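Local atomic coordinates of GDSL-like Lipase/Acylhydrolase family protein (Neisseria meningitidis, PDB entry 4K7J), a protein that probably removes O-acetyl groups from peptidoglycan as a serine esterase of the SGNH hydrolase family. Residues L187-E192 and G198-E203; M40-S45 and T53-Q58; F69-R74 and R98-R103; C334-W339 and G343-D348. All blocks are in the same frame, centred on the assembly; numbering follows the deposited sequence.

Interaction 1: L187-E192 and G198-E203; sequences LTIHTE and GFINIE
Leu187 and Ile189 reach across to Ile202 and Ile200 in the interior of a beta sandwich, the fold expected of a galactose-binding-like module, in which two antiparallel sheets pack face to face. Strand 187-191 belongs to one sheet and strand 195-203 to the other, so although only a short turn separates them in the chain they are not hydrogen-bonded to each other; the nearest CA atoms, those of Leu187 and Ile202, stand 9.5 Å apart. Branched aliphatic side chains bridge that gap. Leu187 and Ile202 approach end-on, Leu187 CD2 meeting Ile202 CD1 at 3.8 Å, and the next pair repeats the pattern with Ile189 CD1 and Ile200 CD1 at 3.9 Å. In both isoleucines of the second strand the CG1 branch continues nearly straight to CD1 (chi2 177° in Ile200), which carries the methyl to the middle of the sandwich while CG2 stays beside the strand. Leucine and isoleucine suit these positions because they are long enough to span the space between sheets and have no polar group to satisfy there. Val149 and Leu151 of strand 147-155 extend the same apolar layer. Strand alternation sends the intervening residues to the other faces: Thr188 bonds to Thr136 within its own sheet, while Asn201 and Glu203 lie on the far side of theirs. There Asn201 ND2 donates an almost straight bond of 3.1 Å to Glu203 OE2. The oxygen lies in the amide plane of Asn201, while the amide approaches it from above the carboxylate plane.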
# COMPACT_ATOMS: atom_id res chain seq x y z
N LEU A 187 14.60 -8.37 -13.78
CA LEU A 187 13.85 -7.66 -14.79
C LEU A 187 14.63 -6.41 -15.15
O LEU A 187 14.90 -5.59 -14.28
CB LEU A 187 12.50 -7.23 -14.21
CG LEU A 187 11.48 -6.55 -15.11
CD1 LEU A 187 11.16 -7.49 -16.21
CD2 LEU A 187 10.21 -6.23 -14.32
N THR A 188 15.00 -6.27 -16.42
CA THR A 188 15.77 -5.10 -16.86
C THR A 188 14.97 -4.28 -17.86
O THR A 188 14.52 -4.80 -18.87
CB THR A 188 17.12 -5.52 -17.46
OG1 THR A 188 17.90 -6.14 -16.43
CG2 THR A 188 17.88 -4.31 -17.99
N ILE A 189 14.81 -3.00 -17.56
CA ILE A 189 14.01 -2.10 -18.37
C ILE A 189 14.90 -0.98 -18.90
O ILE A 189 15.58 -0.29 -18.12
CB ILE A 189 12.85 -1.50 -17.55
CG1 ILE A 189 12.00 -2.62 -16.96
CG2 ILE A 189 12.00 -0.58 -18.42
CD1 ILE A 189 11.05 -2.16 -15.88
N HIS A 190 14.89 -0.82 -20.22
CA HIS A 190 15.77 0.14 -20.90
C HIS A 190 14.91 1.19 -21.59
O HIS A 190 13.94 0.86 -22.26
CB HIS A 190 16.61 -0.59 -21.97
CG HIS A 190 17.75 -1.39 -21.40
ND1 HIS A 190 18.38 -2.39 -22.11
CD2 HIS A 190 18.38 -1.31 -20.21
CE1 HIS A 190 19.35 -2.91 -21.37
NE2 HIS A 190 19.37 -2.27 -20.21
N THR A 191 15.28 2.46 -21.43
CA THR A 191 14.54 3.54 -22.09
C THR A 191 15.46 4.38 -22.95
O THR A 191 16.30 5.12 -22.43
CB THR A 191 13.80 4.45 -21.07
OG1 THR A 191 14.74 4.99 -20.14
CG2 THR A 191 12.76 3.66 -20.31
N GLU A 192 15.31 4.26 -24.26
CA GLU A 192 16.11 5.05 -25.18
C GLU A 192 15.82 6.54 -24.97
O GLU A 192 16.74 7.32 -24.80
CB GLU A 192 15.86 4.63 -26.63
CG GLU A 192 16.31 5.66 -27.68
CD GLU A 192 17.82 5.78 -27.82
OE1 GLU A 192 18.58 5.09 -27.09
OE2 GLU A 192 18.26 6.57 -28.69
N GLY A 198 5.67 4.71 -12.94
CA GLY A 198 5.04 4.62 -11.64
C GLY A 198 5.33 3.25 -11.07
O GLY A 198 6.40 2.71 -11.30
N PHE A 199 4.39 2.69 -10.32
CA PHE A 199 4.62 1.37 -9.75
C PHE A 199 4.61 0.35 -10.87
O PHE A 199 3.99 0.55 -11.91
CB PHE A 199 3.56 1.03 -8.71
CG PHE A 199 3.81 1.64 -7.35
CD1 PHE A 199 3.62 3.00 -7.13
CD2 PHE A 199 4.24 0.85 -6.29
CE1 PHE A 199 3.87 3.56 -5.89
CE2 PHE A 199 4.47 1.40 -5.04
CZ PHE A 199 4.28 2.76 -4.84
N ILE A 200 5.31 -0.75 -10.62
CA ILE A 200 5.48 -1.82 -11.58
C ILE A 200 4.97 -3.11 -10.95
O ILE A 200 5.43 -3.50 -9.87
CB ILE A 200 6.96 -2.01 -11.91
CG1 ILE A 200 7.53 -0.76 -12.59
CG2 ILE A 200 7.18 -3.25 -12.77
CD1 ILE A 200 9.00 -0.85 -12.87
N ASN A 201 4.01 -3.76 -11.59
CA ASN A 201 3.40 -4.95 -11.03
C ASN A 201 4.06 -6.19 -11.55
O ASN A 201 4.20 -6.35 -12.76
CB ASN A 201 1.92 -5.03 -11.38
CG ASN A 201 1.21 -6.15 -10.63
OD1 ASN A 201 1.59 -6.49 -9.52
ND2 ASN A 201 0.18 -6.73 -11.25
N ILE A 202 4.47 -7.07 -10.65
CA ILE A 202 5.16 -8.29 -11.03
C ILE A 202 4.46 -9.48 -10.35
O ILE A 202 4.57 -9.64 -9.13
CB ILE A 202 6.64 -8.20 -10.65
CG1 ILE A 202 7.27 -6.94 -11.28
CG2 ILE A 202 7.40 -9.47 -11.06
CD1 ILE A 202 8.68 -6.66 -10.83
N GLU A 203 3.75 -10.28 -11.14
CA GLU A 203 2.87 -11.33 -10.64
C GLU A 203 3.26 -12.71 -11.18
O GLU A 203 3.62 -12.85 -12.35
CB GLU A 203 1.41 -11.06 -11.03
CG GLU A 203 0.71 -10.00 -10.22
CD GLU A 203 -0.73 -9.79 -10.63
OE1 GLU A 203 -1.17 -10.37 -11.65
OE2 GLU A 203 -1.44 -9.03 -9.94

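Interaction 2: M40-S45 and T53-Q58; sequences MKKLQS and TFRILQ
Helix 40-45 packs against the start of strand 53-58 with their axes 8.5 Å apart and their directions at 127°, and the chains come closest at Leu43 and Phe54, whose CA atoms are 6.3 Å apart. Phe54 makes the largest single contribution. With its CG anti to the backbone N (chi1 -173°), the ring swings from the strand toward the helix and offers a face to Leu43. Leu43 CG sits almost exactly over the ring centre, 3.8 Å from the centroid, in a CH-pi contact, and Leu43 CB adds packing at 3.8 Å from Phe54 CE2. A flat aromatic gives the branched leucine a broad surface, and neither brings a polar group into this buried layer. Lys42 passes the rim of the same ring: its CG lies near the ring plane, 4.1 Å from Phe54 CD2, and the extended chain beyond it carries the ammonium to the strand, where NZ bonds to Thr53 O at 2.9 Å, tilted 30° from the carbonyl plane. Lysine suits this place because it joins a greasy stem to a charged tip. That tip also forms a salt bridge with Asp241, which accepts a bond from Arg55 N as well. Lys42 NZ stands 3.8 Å from Arg55 NH1, but Arg55 also faces Glu203, and with acidic partners for both cations their nearness is probably offset. Strand 53-60 lies between strands 242-246 and 208-215 and leads into the Gly-Asp-Ser sequence of block I, so this is helix-on-sheet packing of the alpha/beta core of an SGNH hydrolase.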
# COMPACT_ATOMS: atom_id res chain seq x y z
N MET A 40 -14.43 -12.02 -0.84
CA MET A 40 -14.28 -13.21 -0.02
C MET A 40 -14.42 -14.47 -0.87
O MET A 40 -13.66 -15.43 -0.73
CB MET A 40 -15.32 -13.22 1.10
CG MET A 40 -15.28 -14.43 2.02
SD MET A 40 -13.77 -14.57 2.99
CE MET A 40 -13.87 -13.11 4.03
N LYS A 41 -15.40 -14.45 -1.77
CA LYS A 41 -15.63 -15.57 -2.68
C LYS A 41 -14.37 -15.82 -3.52
O LYS A 41 -13.97 -16.97 -3.74
CB LYS A 41 -16.85 -15.30 -3.55
CG LYS A 41 -17.27 -16.46 -4.44
CD LYS A 41 -18.43 -16.06 -5.35
CE LYS A 41 -19.72 -15.86 -4.57
NZ LYS A 41 -20.25 -17.16 -4.04
N LYS A 42 -13.72 -14.75 -3.96
CA LYS A 42 -12.48 -14.92 -4.71
C LYS A 42 -11.34 -15.45 -3.83
O LYS A 42 -10.57 -16.31 -4.26
CB LYS A 42 -12.08 -13.62 -5.41
CG LYS A 42 -10.80 -13.74 -6.23
CD LYS A 42 -10.48 -12.46 -6.99
CE LYS A 42 -9.14 -12.59 -7.69
NZ LYS A 42 -8.76 -11.37 -8.45
N LEU A 43 -11.24 -14.96 -2.59
CA LEU A 43 -10.19 -15.44 -1.68
C LEU A 43 -10.34 -16.93 -1.40
O LEU A 43 -9.36 -17.67 -1.49
CB LEU A 43 -10.19 -14.67 -0.35
CG LEU A 43 -8.83 -14.27 0.22
CD1 LEU A 43 -8.90 -14.18 1.73
CD2 LEU A 43 -7.68 -15.19 -0.19
N GLN A 44 -11.56 -17.35 -1.07
CA GLN A 44 -11.82 -18.77 -0.80
C GLN A 44 -11.42 -19.67 -1.98
O GLN A 44 -10.78 -20.69 -1.79
CB GLN A 44 -13.30 -19.00 -0.44
CG GLN A 44 -13.78 -18.28 0.83
CD GLN A 44 -13.36 -18.95 2.13
OE1 GLN A 44 -12.46 -19.80 2.16
NE2 GLN A 44 -14.01 -18.58 3.23
N SER A 45 -11.79 -19.29 -3.20
CA SER A 45 -11.43 -20.12 -4.34
C SER A 45 -9.93 -20.14 -4.58
O SER A 45 -9.38 -21.18 -4.95
CB SER A 45 -12.20 -19.74 -5.61
OG SER A 45 -12.17 -18.34 -5.84
N THR A 53 -5.28 -14.61 -8.93
CA THR A 53 -4.44 -13.80 -8.06
C THR A 53 -5.30 -12.89 -7.20
O THR A 53 -6.08 -12.08 -7.72
CB THR A 53 -3.45 -12.92 -8.85
OG1 THR A 53 -2.50 -13.76 -9.53
CG2 THR A 53 -2.68 -11.98 -7.91
N PHE A 54 -5.17 -13.02 -5.88
CA PHE A 54 -5.90 -12.15 -4.98
C PHE A 54 -4.97 -11.01 -4.56
O PHE A 54 -3.94 -11.25 -3.92
CB PHE A 54 -6.41 -12.91 -3.76
CG PHE A 54 -7.31 -12.10 -2.87
CD1 PHE A 54 -6.79 -11.27 -1.88
CD2 PHE A 54 -8.70 -12.16 -3.02
CE1 PHE A 54 -7.62 -10.52 -1.07
CE2 PHE A 54 -9.54 -11.41 -2.21
CZ PHE A 54 -9.00 -10.58 -1.23
N ARG A 55 -5.35 -9.79 -4.92
CA ARG A 55 -4.46 -8.64 -4.80
C ARG A 55 -4.84 -7.73 -3.64
O ARG A 55 -5.91 -7.11 -3.65
CB ARG A 55 -4.44 -7.83 -6.11
CG ARG A 55 -3.89 -8.59 -7.30
CD ARG A 55 -4.08 -7.82 -8.61
NE ARG A 55 -3.75 -8.66 -9.76
CZ ARG A 55 -4.64 -9.39 -10.43
NH1 ARG A 55 -5.92 -9.37 -10.08
NH2 ARG A 55 -4.25 -10.12 -11.46
N ILE A 56 -3.96 -7.69 -2.64
CA ILE A 56 -4.13 -6.82 -1.48
C ILE A 56 -3.26 -5.58 -1.68
O ILE A 56 -2.06 -5.71 -1.93
CB ILE A 56 -3.69 -7.55 -0.18
CG1 ILE A 56 -4.62 -8.72 0.12
CG2 ILE A 56 -3.66 -6.59 1.02
CD1 ILE A 56 -4.13 -9.60 1.29
N LEU A 57 -3.85 -4.40 -1.57
CA LEU A 57 -3.13 -3.14 -1.79
C LEU A 57 -3.20 -2.22 -0.57
O LEU A 57 -4.26 -1.71 -0.23
CB LEU A 57 -3.71 -2.41 -3.01
CG LEU A 57 -3.19 -1.01 -3.32
CD1 LEU A 57 -1.68 -1.07 -3.58
CD2 LEU A 57 -3.93 -0.40 -4.54
N GLN A 58 -2.06 -1.99 0.08
CA GLN A 58 -2.05 -1.11 1.24
C GLN A 58 -1.49 0.27 0.90
O GLN A 58 -0.33 0.41 0.48
CB GLN A 58 -1.26 -1.73 2.40
CG GLN A 58 -1.27 -0.82 3.63
CD GLN A 58 -0.95 -1.56 4.91
OE1 GLN A 58 -1.39 -2.69 5.11
NE2 GLN A 58 -0.18 -0.92 5.79

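Interaction 3: F69-R74 and R98-R103; sequences FTDSLR and RMAAVR
Asp71 OD1, on a carboxylate that rests against Ala100, is gripped by two nitrogens of Arg74. NH2 donates to it at 3.0 Å and NE at 3.2 Å, a side-on salt bridge one turn along the helix that converges on the anti side of a single oxygen. The arginine reaches back to do this because its chain bends at CG-CD (chi3 46°), which folds the guanidinium over the helix. Val211 O accepts from its NH1, and Asp67 is a second acidic partner for NH2, so the group is held from several directions. Across the contact come two alanines, small enough to sit close to these charged planes. Ala100 CB touches Asp71 CG at 3.5 Å and also meets the guanidinium of Arg74 at its edge, 4.1 Å from NH2. Ala101 CB lies over a face of the same guanidinium, 4.3 Å from NE. Asp71 OD2 accepts a hydrogen bond from a water at 2.9 Å and also forms a salt bridge with Lys75; the same water receives a hydrogen bond of 3.0 Å from Arg98 NH2. Arg98 is thereby linked to the helix through solvent, while its NH1 bonds to Gly66 O and its guanidinium makes a cation-pi contact with Phe68. Asp67, which accepts from Ala100 N too, ties the loop to the residues just before the helix. Helix 68-81 follows the first conserved block of the SGNH core, and residues 98-101 lead into edge strand 102-106 of the beta sandwich: this is a polar junction between the hydrolase domain and its accessory module.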
# COMPACT_ATOMS: atom_id res chain seq x y z
N PHE A 69 5.73 -3.59 8.00
CA PHE A 69 4.38 -4.05 8.33
C PHE A 69 3.84 -4.86 7.17
O PHE A 69 3.43 -6.01 7.33
CB PHE A 69 3.48 -2.83 8.61
CG PHE A 69 2.08 -3.18 9.06
CD1 PHE A 69 1.09 -3.47 8.13
CD2 PHE A 69 1.74 -3.16 10.40
CE1 PHE A 69 -0.21 -3.75 8.54
CE2 PHE A 69 0.44 -3.45 10.81
CZ PHE A 69 -0.52 -3.74 9.89
N THR A 70 3.85 -4.26 5.98
CA THR A 70 3.28 -4.93 4.81
C THR A 70 4.05 -6.20 4.39
O THR A 70 3.47 -7.14 3.86
CB THR A 70 3.15 -3.96 3.64
OG1 THR A 70 4.31 -3.12 3.60
CG2 THR A 70 1.93 -3.06 3.83
N ASP A 71 5.35 -6.25 4.64
CA ASP A 71 6.11 -7.44 4.26
C ASP A 71 5.81 -8.60 5.19
O ASP A 71 5.87 -9.77 4.79
CB ASP A 71 7.61 -7.18 4.21
CG ASP A 71 8.38 -8.37 3.67
OD1 ASP A 71 8.07 -8.83 2.55
OD2 ASP A 71 9.28 -8.86 4.39
N SER A 72 5.49 -8.29 6.44
CA SER A 72 5.15 -9.34 7.40
C SER A 72 3.79 -9.92 7.01
O SER A 72 3.60 -11.14 6.98
CB SER A 72 5.14 -8.80 8.83
OG SER A 72 4.47 -9.69 9.70
N LEU A 73 2.86 -9.03 6.68
CA LEU A 73 1.55 -9.42 6.17
C LEU A 73 1.72 -10.25 4.89
O LEU A 73 1.07 -11.30 4.71
CB LEU A 73 0.72 -8.17 5.89
CG LEU A 73 -0.75 -8.35 5.53
CD1 LEU A 73 -1.49 -8.92 6.72
CD2 LEU A 73 -1.36 -7.01 5.11
N ARG A 74 2.60 -9.78 4.01
CA ARG A 74 2.90 -10.49 2.77
C ARG A 74 3.38 -11.91 3.04
O ARG A 74 2.83 -12.86 2.49
CB ARG A 74 3.92 -9.70 1.96
CG ARG A 74 4.24 -10.28 0.58
CD ARG A 74 4.82 -9.21 -0.33
NE ARG A 74 5.85 -8.42 0.33
CZ ARG A 74 5.83 -7.11 0.48
NH1 ARG A 74 4.83 -6.36 0.01
NH2 ARG A 74 6.82 -6.53 1.11
N ARG A 98 11.19 2.02 1.58
CA ARG A 98 11.78 0.70 1.42
C ARG A 98 10.86 -0.33 0.75
O ARG A 98 9.66 -0.40 1.06
CB ARG A 98 12.27 0.21 2.79
CG ARG A 98 12.61 -1.27 2.87
CD ARG A 98 13.09 -1.63 4.29
NE ARG A 98 13.42 -3.04 4.40
CZ ARG A 98 12.57 -3.99 4.81
NH1 ARG A 98 11.32 -3.67 5.16
NH2 ARG A 98 12.98 -5.25 4.87
N MET A 99 11.41 -1.10 -0.18
CA MET A 99 10.73 -2.28 -0.68
C MET A 99 11.48 -3.49 -0.15
O MET A 99 12.68 -3.62 -0.40
CB MET A 99 10.75 -2.34 -2.21
CG MET A 99 9.89 -1.32 -2.92
SD MET A 99 8.17 -1.84 -3.04
CE MET A 99 7.49 -0.97 -1.62
N ALA A 100 10.80 -4.38 0.57
CA ALA A 100 11.48 -5.56 1.10
C ALA A 100 11.68 -6.65 0.05
O ALA A 100 12.65 -7.41 0.11
CB ALA A 100 10.73 -6.11 2.30
N ALA A 101 10.76 -6.71 -0.91
CA ALA A 101 10.66 -7.83 -1.85
C ALA A 101 11.54 -7.71 -3.11
O ALA A 101 11.73 -8.70 -3.82
CB ALA A 101 9.21 -8.05 -2.25
N VAL A 102 12.03 -6.51 -3.41
CA VAL A 102 12.93 -6.32 -4.54
C VAL A 102 14.06 -5.35 -4.26
O VAL A 102 13.97 -4.51 -3.37
CB VAL A 102 12.21 -5.77 -5.79
CG1 VAL A 102 11.60 -6.89 -6.58
CG2 VAL A 102 11.19 -4.71 -5.41
N ARG A 103 15.12 -5.48 -5.04
CA ARG A 103 16.26 -4.58 -4.98
C ARG A 103 16.41 -3.87 -6.32
O ARG A 103 16.17 -4.47 -7.36
CB ARG A 103 17.53 -5.35 -4.64
CG ARG A 103 17.45 -6.08 -3.30
CD ARG A 103 18.77 -6.74 -2.91
NE ARG A 103 19.02 -7.98 -3.64
CZ ARG A 103 19.74 -8.07 -4.75
NH1 ARG A 103 20.28 -6.99 -5.28
NH2 ARG A 103 19.90 -9.26 -5.34
O HOH W 1 10.61 -6.72 5.90

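Interaction 4: C334-W339 and G343-D348; sequences CSMKNW and GWAAKD
A Schellman motif ends helix 336-341, and the chain that leaves it folds back over Trp339 with Trp344 and Ala345. Trp339 O accepts the motif's wider-spanning (6→1) bond from Trp344 N, 2.9 Å, while Gly343 N bonds to Leu340 O. Ala345 N adds a second, weak hydrogen bond to Trp339 O, at 3.2 Å. Gly343 takes the position with positive phi (81°), where lack of a side chain lets the backbone reverse without strain. The two indoles form an edge-to-face (T-shaped) pair: the five-membered ring of Trp344 turns an edge toward the face of the six-membered ring of Trp339, with centroids 5.8 Å apart and planes at 62°. Between the two tryptophans the nearest side-chain atoms are Trp344 CB and Trp339 CE3, at 3.5 Å. Beyond CB the Trp344 ring leads away to Lys355 and Arg359, with which it makes cation-pi contacts. The methyl of Ala345 packs against Trp339 and Met336: its CB lies 3.9 Å from Trp339 CB and 3.4 Å from Met336 SD. The bent thioether of Met336, turning at chi2 and chi3, brings sulfur to that methyl, and alanine's single methyl suits this close approach. Cys334, at the start of this region, is joined to Cys298 by a disulfide. The loop runs on to Asp348, whose OD2 bonds to His351 ND1, consistent with the Asp-His pair of an SGNH catalytic triad in the family's block V.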
# COMPACT_ATOMS: atom_id res chain seq x y z
N CYS A 334 -2.60 4.08 26.41
CA CYS A 334 -1.45 3.97 27.31
C CYS A 334 -0.65 2.69 27.05
O CYS A 334 -0.25 1.99 27.97
CB CYS A 334 -1.91 4.04 28.78
SG CYS A 334 -0.55 4.07 30.00
N SER A 335 -0.43 2.38 25.78
CA SER A 335 0.35 1.19 25.43
C SER A 335 1.66 1.53 24.72
O SER A 335 2.60 0.75 24.76
CB SER A 335 -0.47 0.26 24.55
OG SER A 335 -0.81 0.91 23.34
N MET A 336 1.73 2.70 24.09
CA MET A 336 2.91 3.04 23.30
C MET A 336 4.17 3.16 24.14
O MET A 336 5.24 2.71 23.70
CB MET A 336 2.69 4.31 22.45
CG MET A 336 3.97 4.87 21.80
SD MET A 336 4.82 3.69 20.72
CE MET A 336 4.15 4.08 19.10
N LYS A 337 4.07 3.73 25.33
CA LYS A 337 5.27 3.87 26.16
C LYS A 337 5.82 2.49 26.53
O LYS A 337 7.03 2.27 26.53
CB LYS A 337 5.04 4.73 27.41
CG LYS A 337 6.35 5.25 28.02
CD LYS A 337 6.37 5.07 29.53
CE LYS A 337 7.79 5.17 30.12
NZ LYS A 337 7.85 4.72 31.56
N ASN A 338 4.93 1.56 26.83
CA ASN A 338 5.35 0.20 27.13
C ASN A 338 6.04 -0.44 25.92
O ASN A 338 7.09 -1.07 26.06
CB ASN A 338 4.15 -0.65 27.56
CG ASN A 338 4.56 -1.90 28.30
OD1 ASN A 338 5.53 -1.88 29.07
ND2 ASN A 338 3.84 -2.99 28.07
N TRP A 339 5.45 -0.26 24.74
CA TRP A 339 6.04 -0.77 23.50
C TRP A 339 7.44 -0.20 23.28
O TRP A 339 8.37 -0.92 22.89
CB TRP A 339 5.15 -0.47 22.30
CG TRP A 339 4.10 -1.52 22.06
CD1 TRP A 339 3.17 -1.96 22.96
CD2 TRP A 339 3.86 -2.26 20.84
NE1 TRP A 339 2.38 -2.93 22.38
CE2 TRP A 339 2.79 -3.13 21.09
CE3 TRP A 339 4.46 -2.26 19.58
CZ2 TRP A 339 2.29 -4.00 20.12
CZ3 TRP A 339 3.97 -3.12 18.61
CH2 TRP A 339 2.89 -3.98 18.89
N GLY A 343 11.35 -2.05 23.19
CA GLY A 343 12.01 -2.11 21.89
C GLY A 343 11.11 -2.47 20.72
O GLY A 343 11.60 -2.68 19.60
N TRP A 344 9.80 -2.54 20.95
CA TRP A 344 8.86 -2.79 19.86
C TRP A 344 8.45 -1.48 19.17
O TRP A 344 7.79 -1.49 18.13
CB TRP A 344 7.62 -3.52 20.37
CG TRP A 344 7.92 -4.85 21.00
CD1 TRP A 344 8.23 -5.07 22.31
CD2 TRP A 344 7.95 -6.13 20.36
NE1 TRP A 344 8.44 -6.41 22.53
CE2 TRP A 344 8.28 -7.08 21.34
CE3 TRP A 344 7.74 -6.56 19.04
CZ2 TRP A 344 8.40 -8.45 21.06
CZ3 TRP A 344 7.85 -7.92 18.76
CH2 TRP A 344 8.18 -8.84 19.76
N ALA A 345 8.86 -0.36 19.74
CA ALA A 345 8.57 0.93 19.13
C ALA A 345 9.80 1.80 19.25
O ALA A 345 10.60 1.62 20.16
CB ALA A 345 7.38 1.59 19.81
N ALA A 346 9.96 2.74 18.31
CA ALA A 346 11.11 3.63 18.29
C ALA A 346 11.06 4.66 19.41
O ALA A 346 10.01 4.90 19.99
CB ALA A 346 11.20 4.34 16.93
N LYS A 347 12.20 5.27 19.70
CA LYS A 347 12.32 6.24 20.79
C LYS A 347 11.40 7.44 20.66
O LYS A 347 11.07 8.09 21.66
CB LYS A 347 13.77 6.73 20.92
CG LYS A 347 14.17 7.73 19.85
CD LYS A 347 15.66 8.07 19.93
CE LYS A 347 16.51 6.86 19.59
NZ LYS A 347 17.97 7.13 19.78
N ASP A 348 10.97 7.77 19.44
CA ASP A 348 10.14 8.95 19.27
C ASP A 348 8.68 8.74 19.70
O ASP A 348 7.90 9.69 19.74
CB ASP A 348 10.25 9.52 17.85
CG ASP A 348 9.67 8.61 16.77
OD1 ASP A 348 9.05 7.56 17.09
OD2 ASP A 348 9.83 8.96 15.59

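In the fold
Along the chain the contacts come in the order interaction 2, interaction 3, interaction 1 and interaction 4. The strand of interaction 2 and the helix of interaction 3 are neighbouring pieces of the hydrolase core, the contact centres about 18 Å apart: Gln58 packs on Phe69 and Thr70. Interaction 3 joins core and accessory module through strand 102-106, which shares a sheet with strand 187-191 of interaction 1. Glu203 of interaction 1, near Arg55 and Thr53 of interaction 2, is a further meeting point, although its salt bridge to Arg55 is modelled implausibly short and so doubtful. Interaction 4 lies across the chain's centre from interaction 1, their centres about 38 Å apart, close to the probable catalytic histidine.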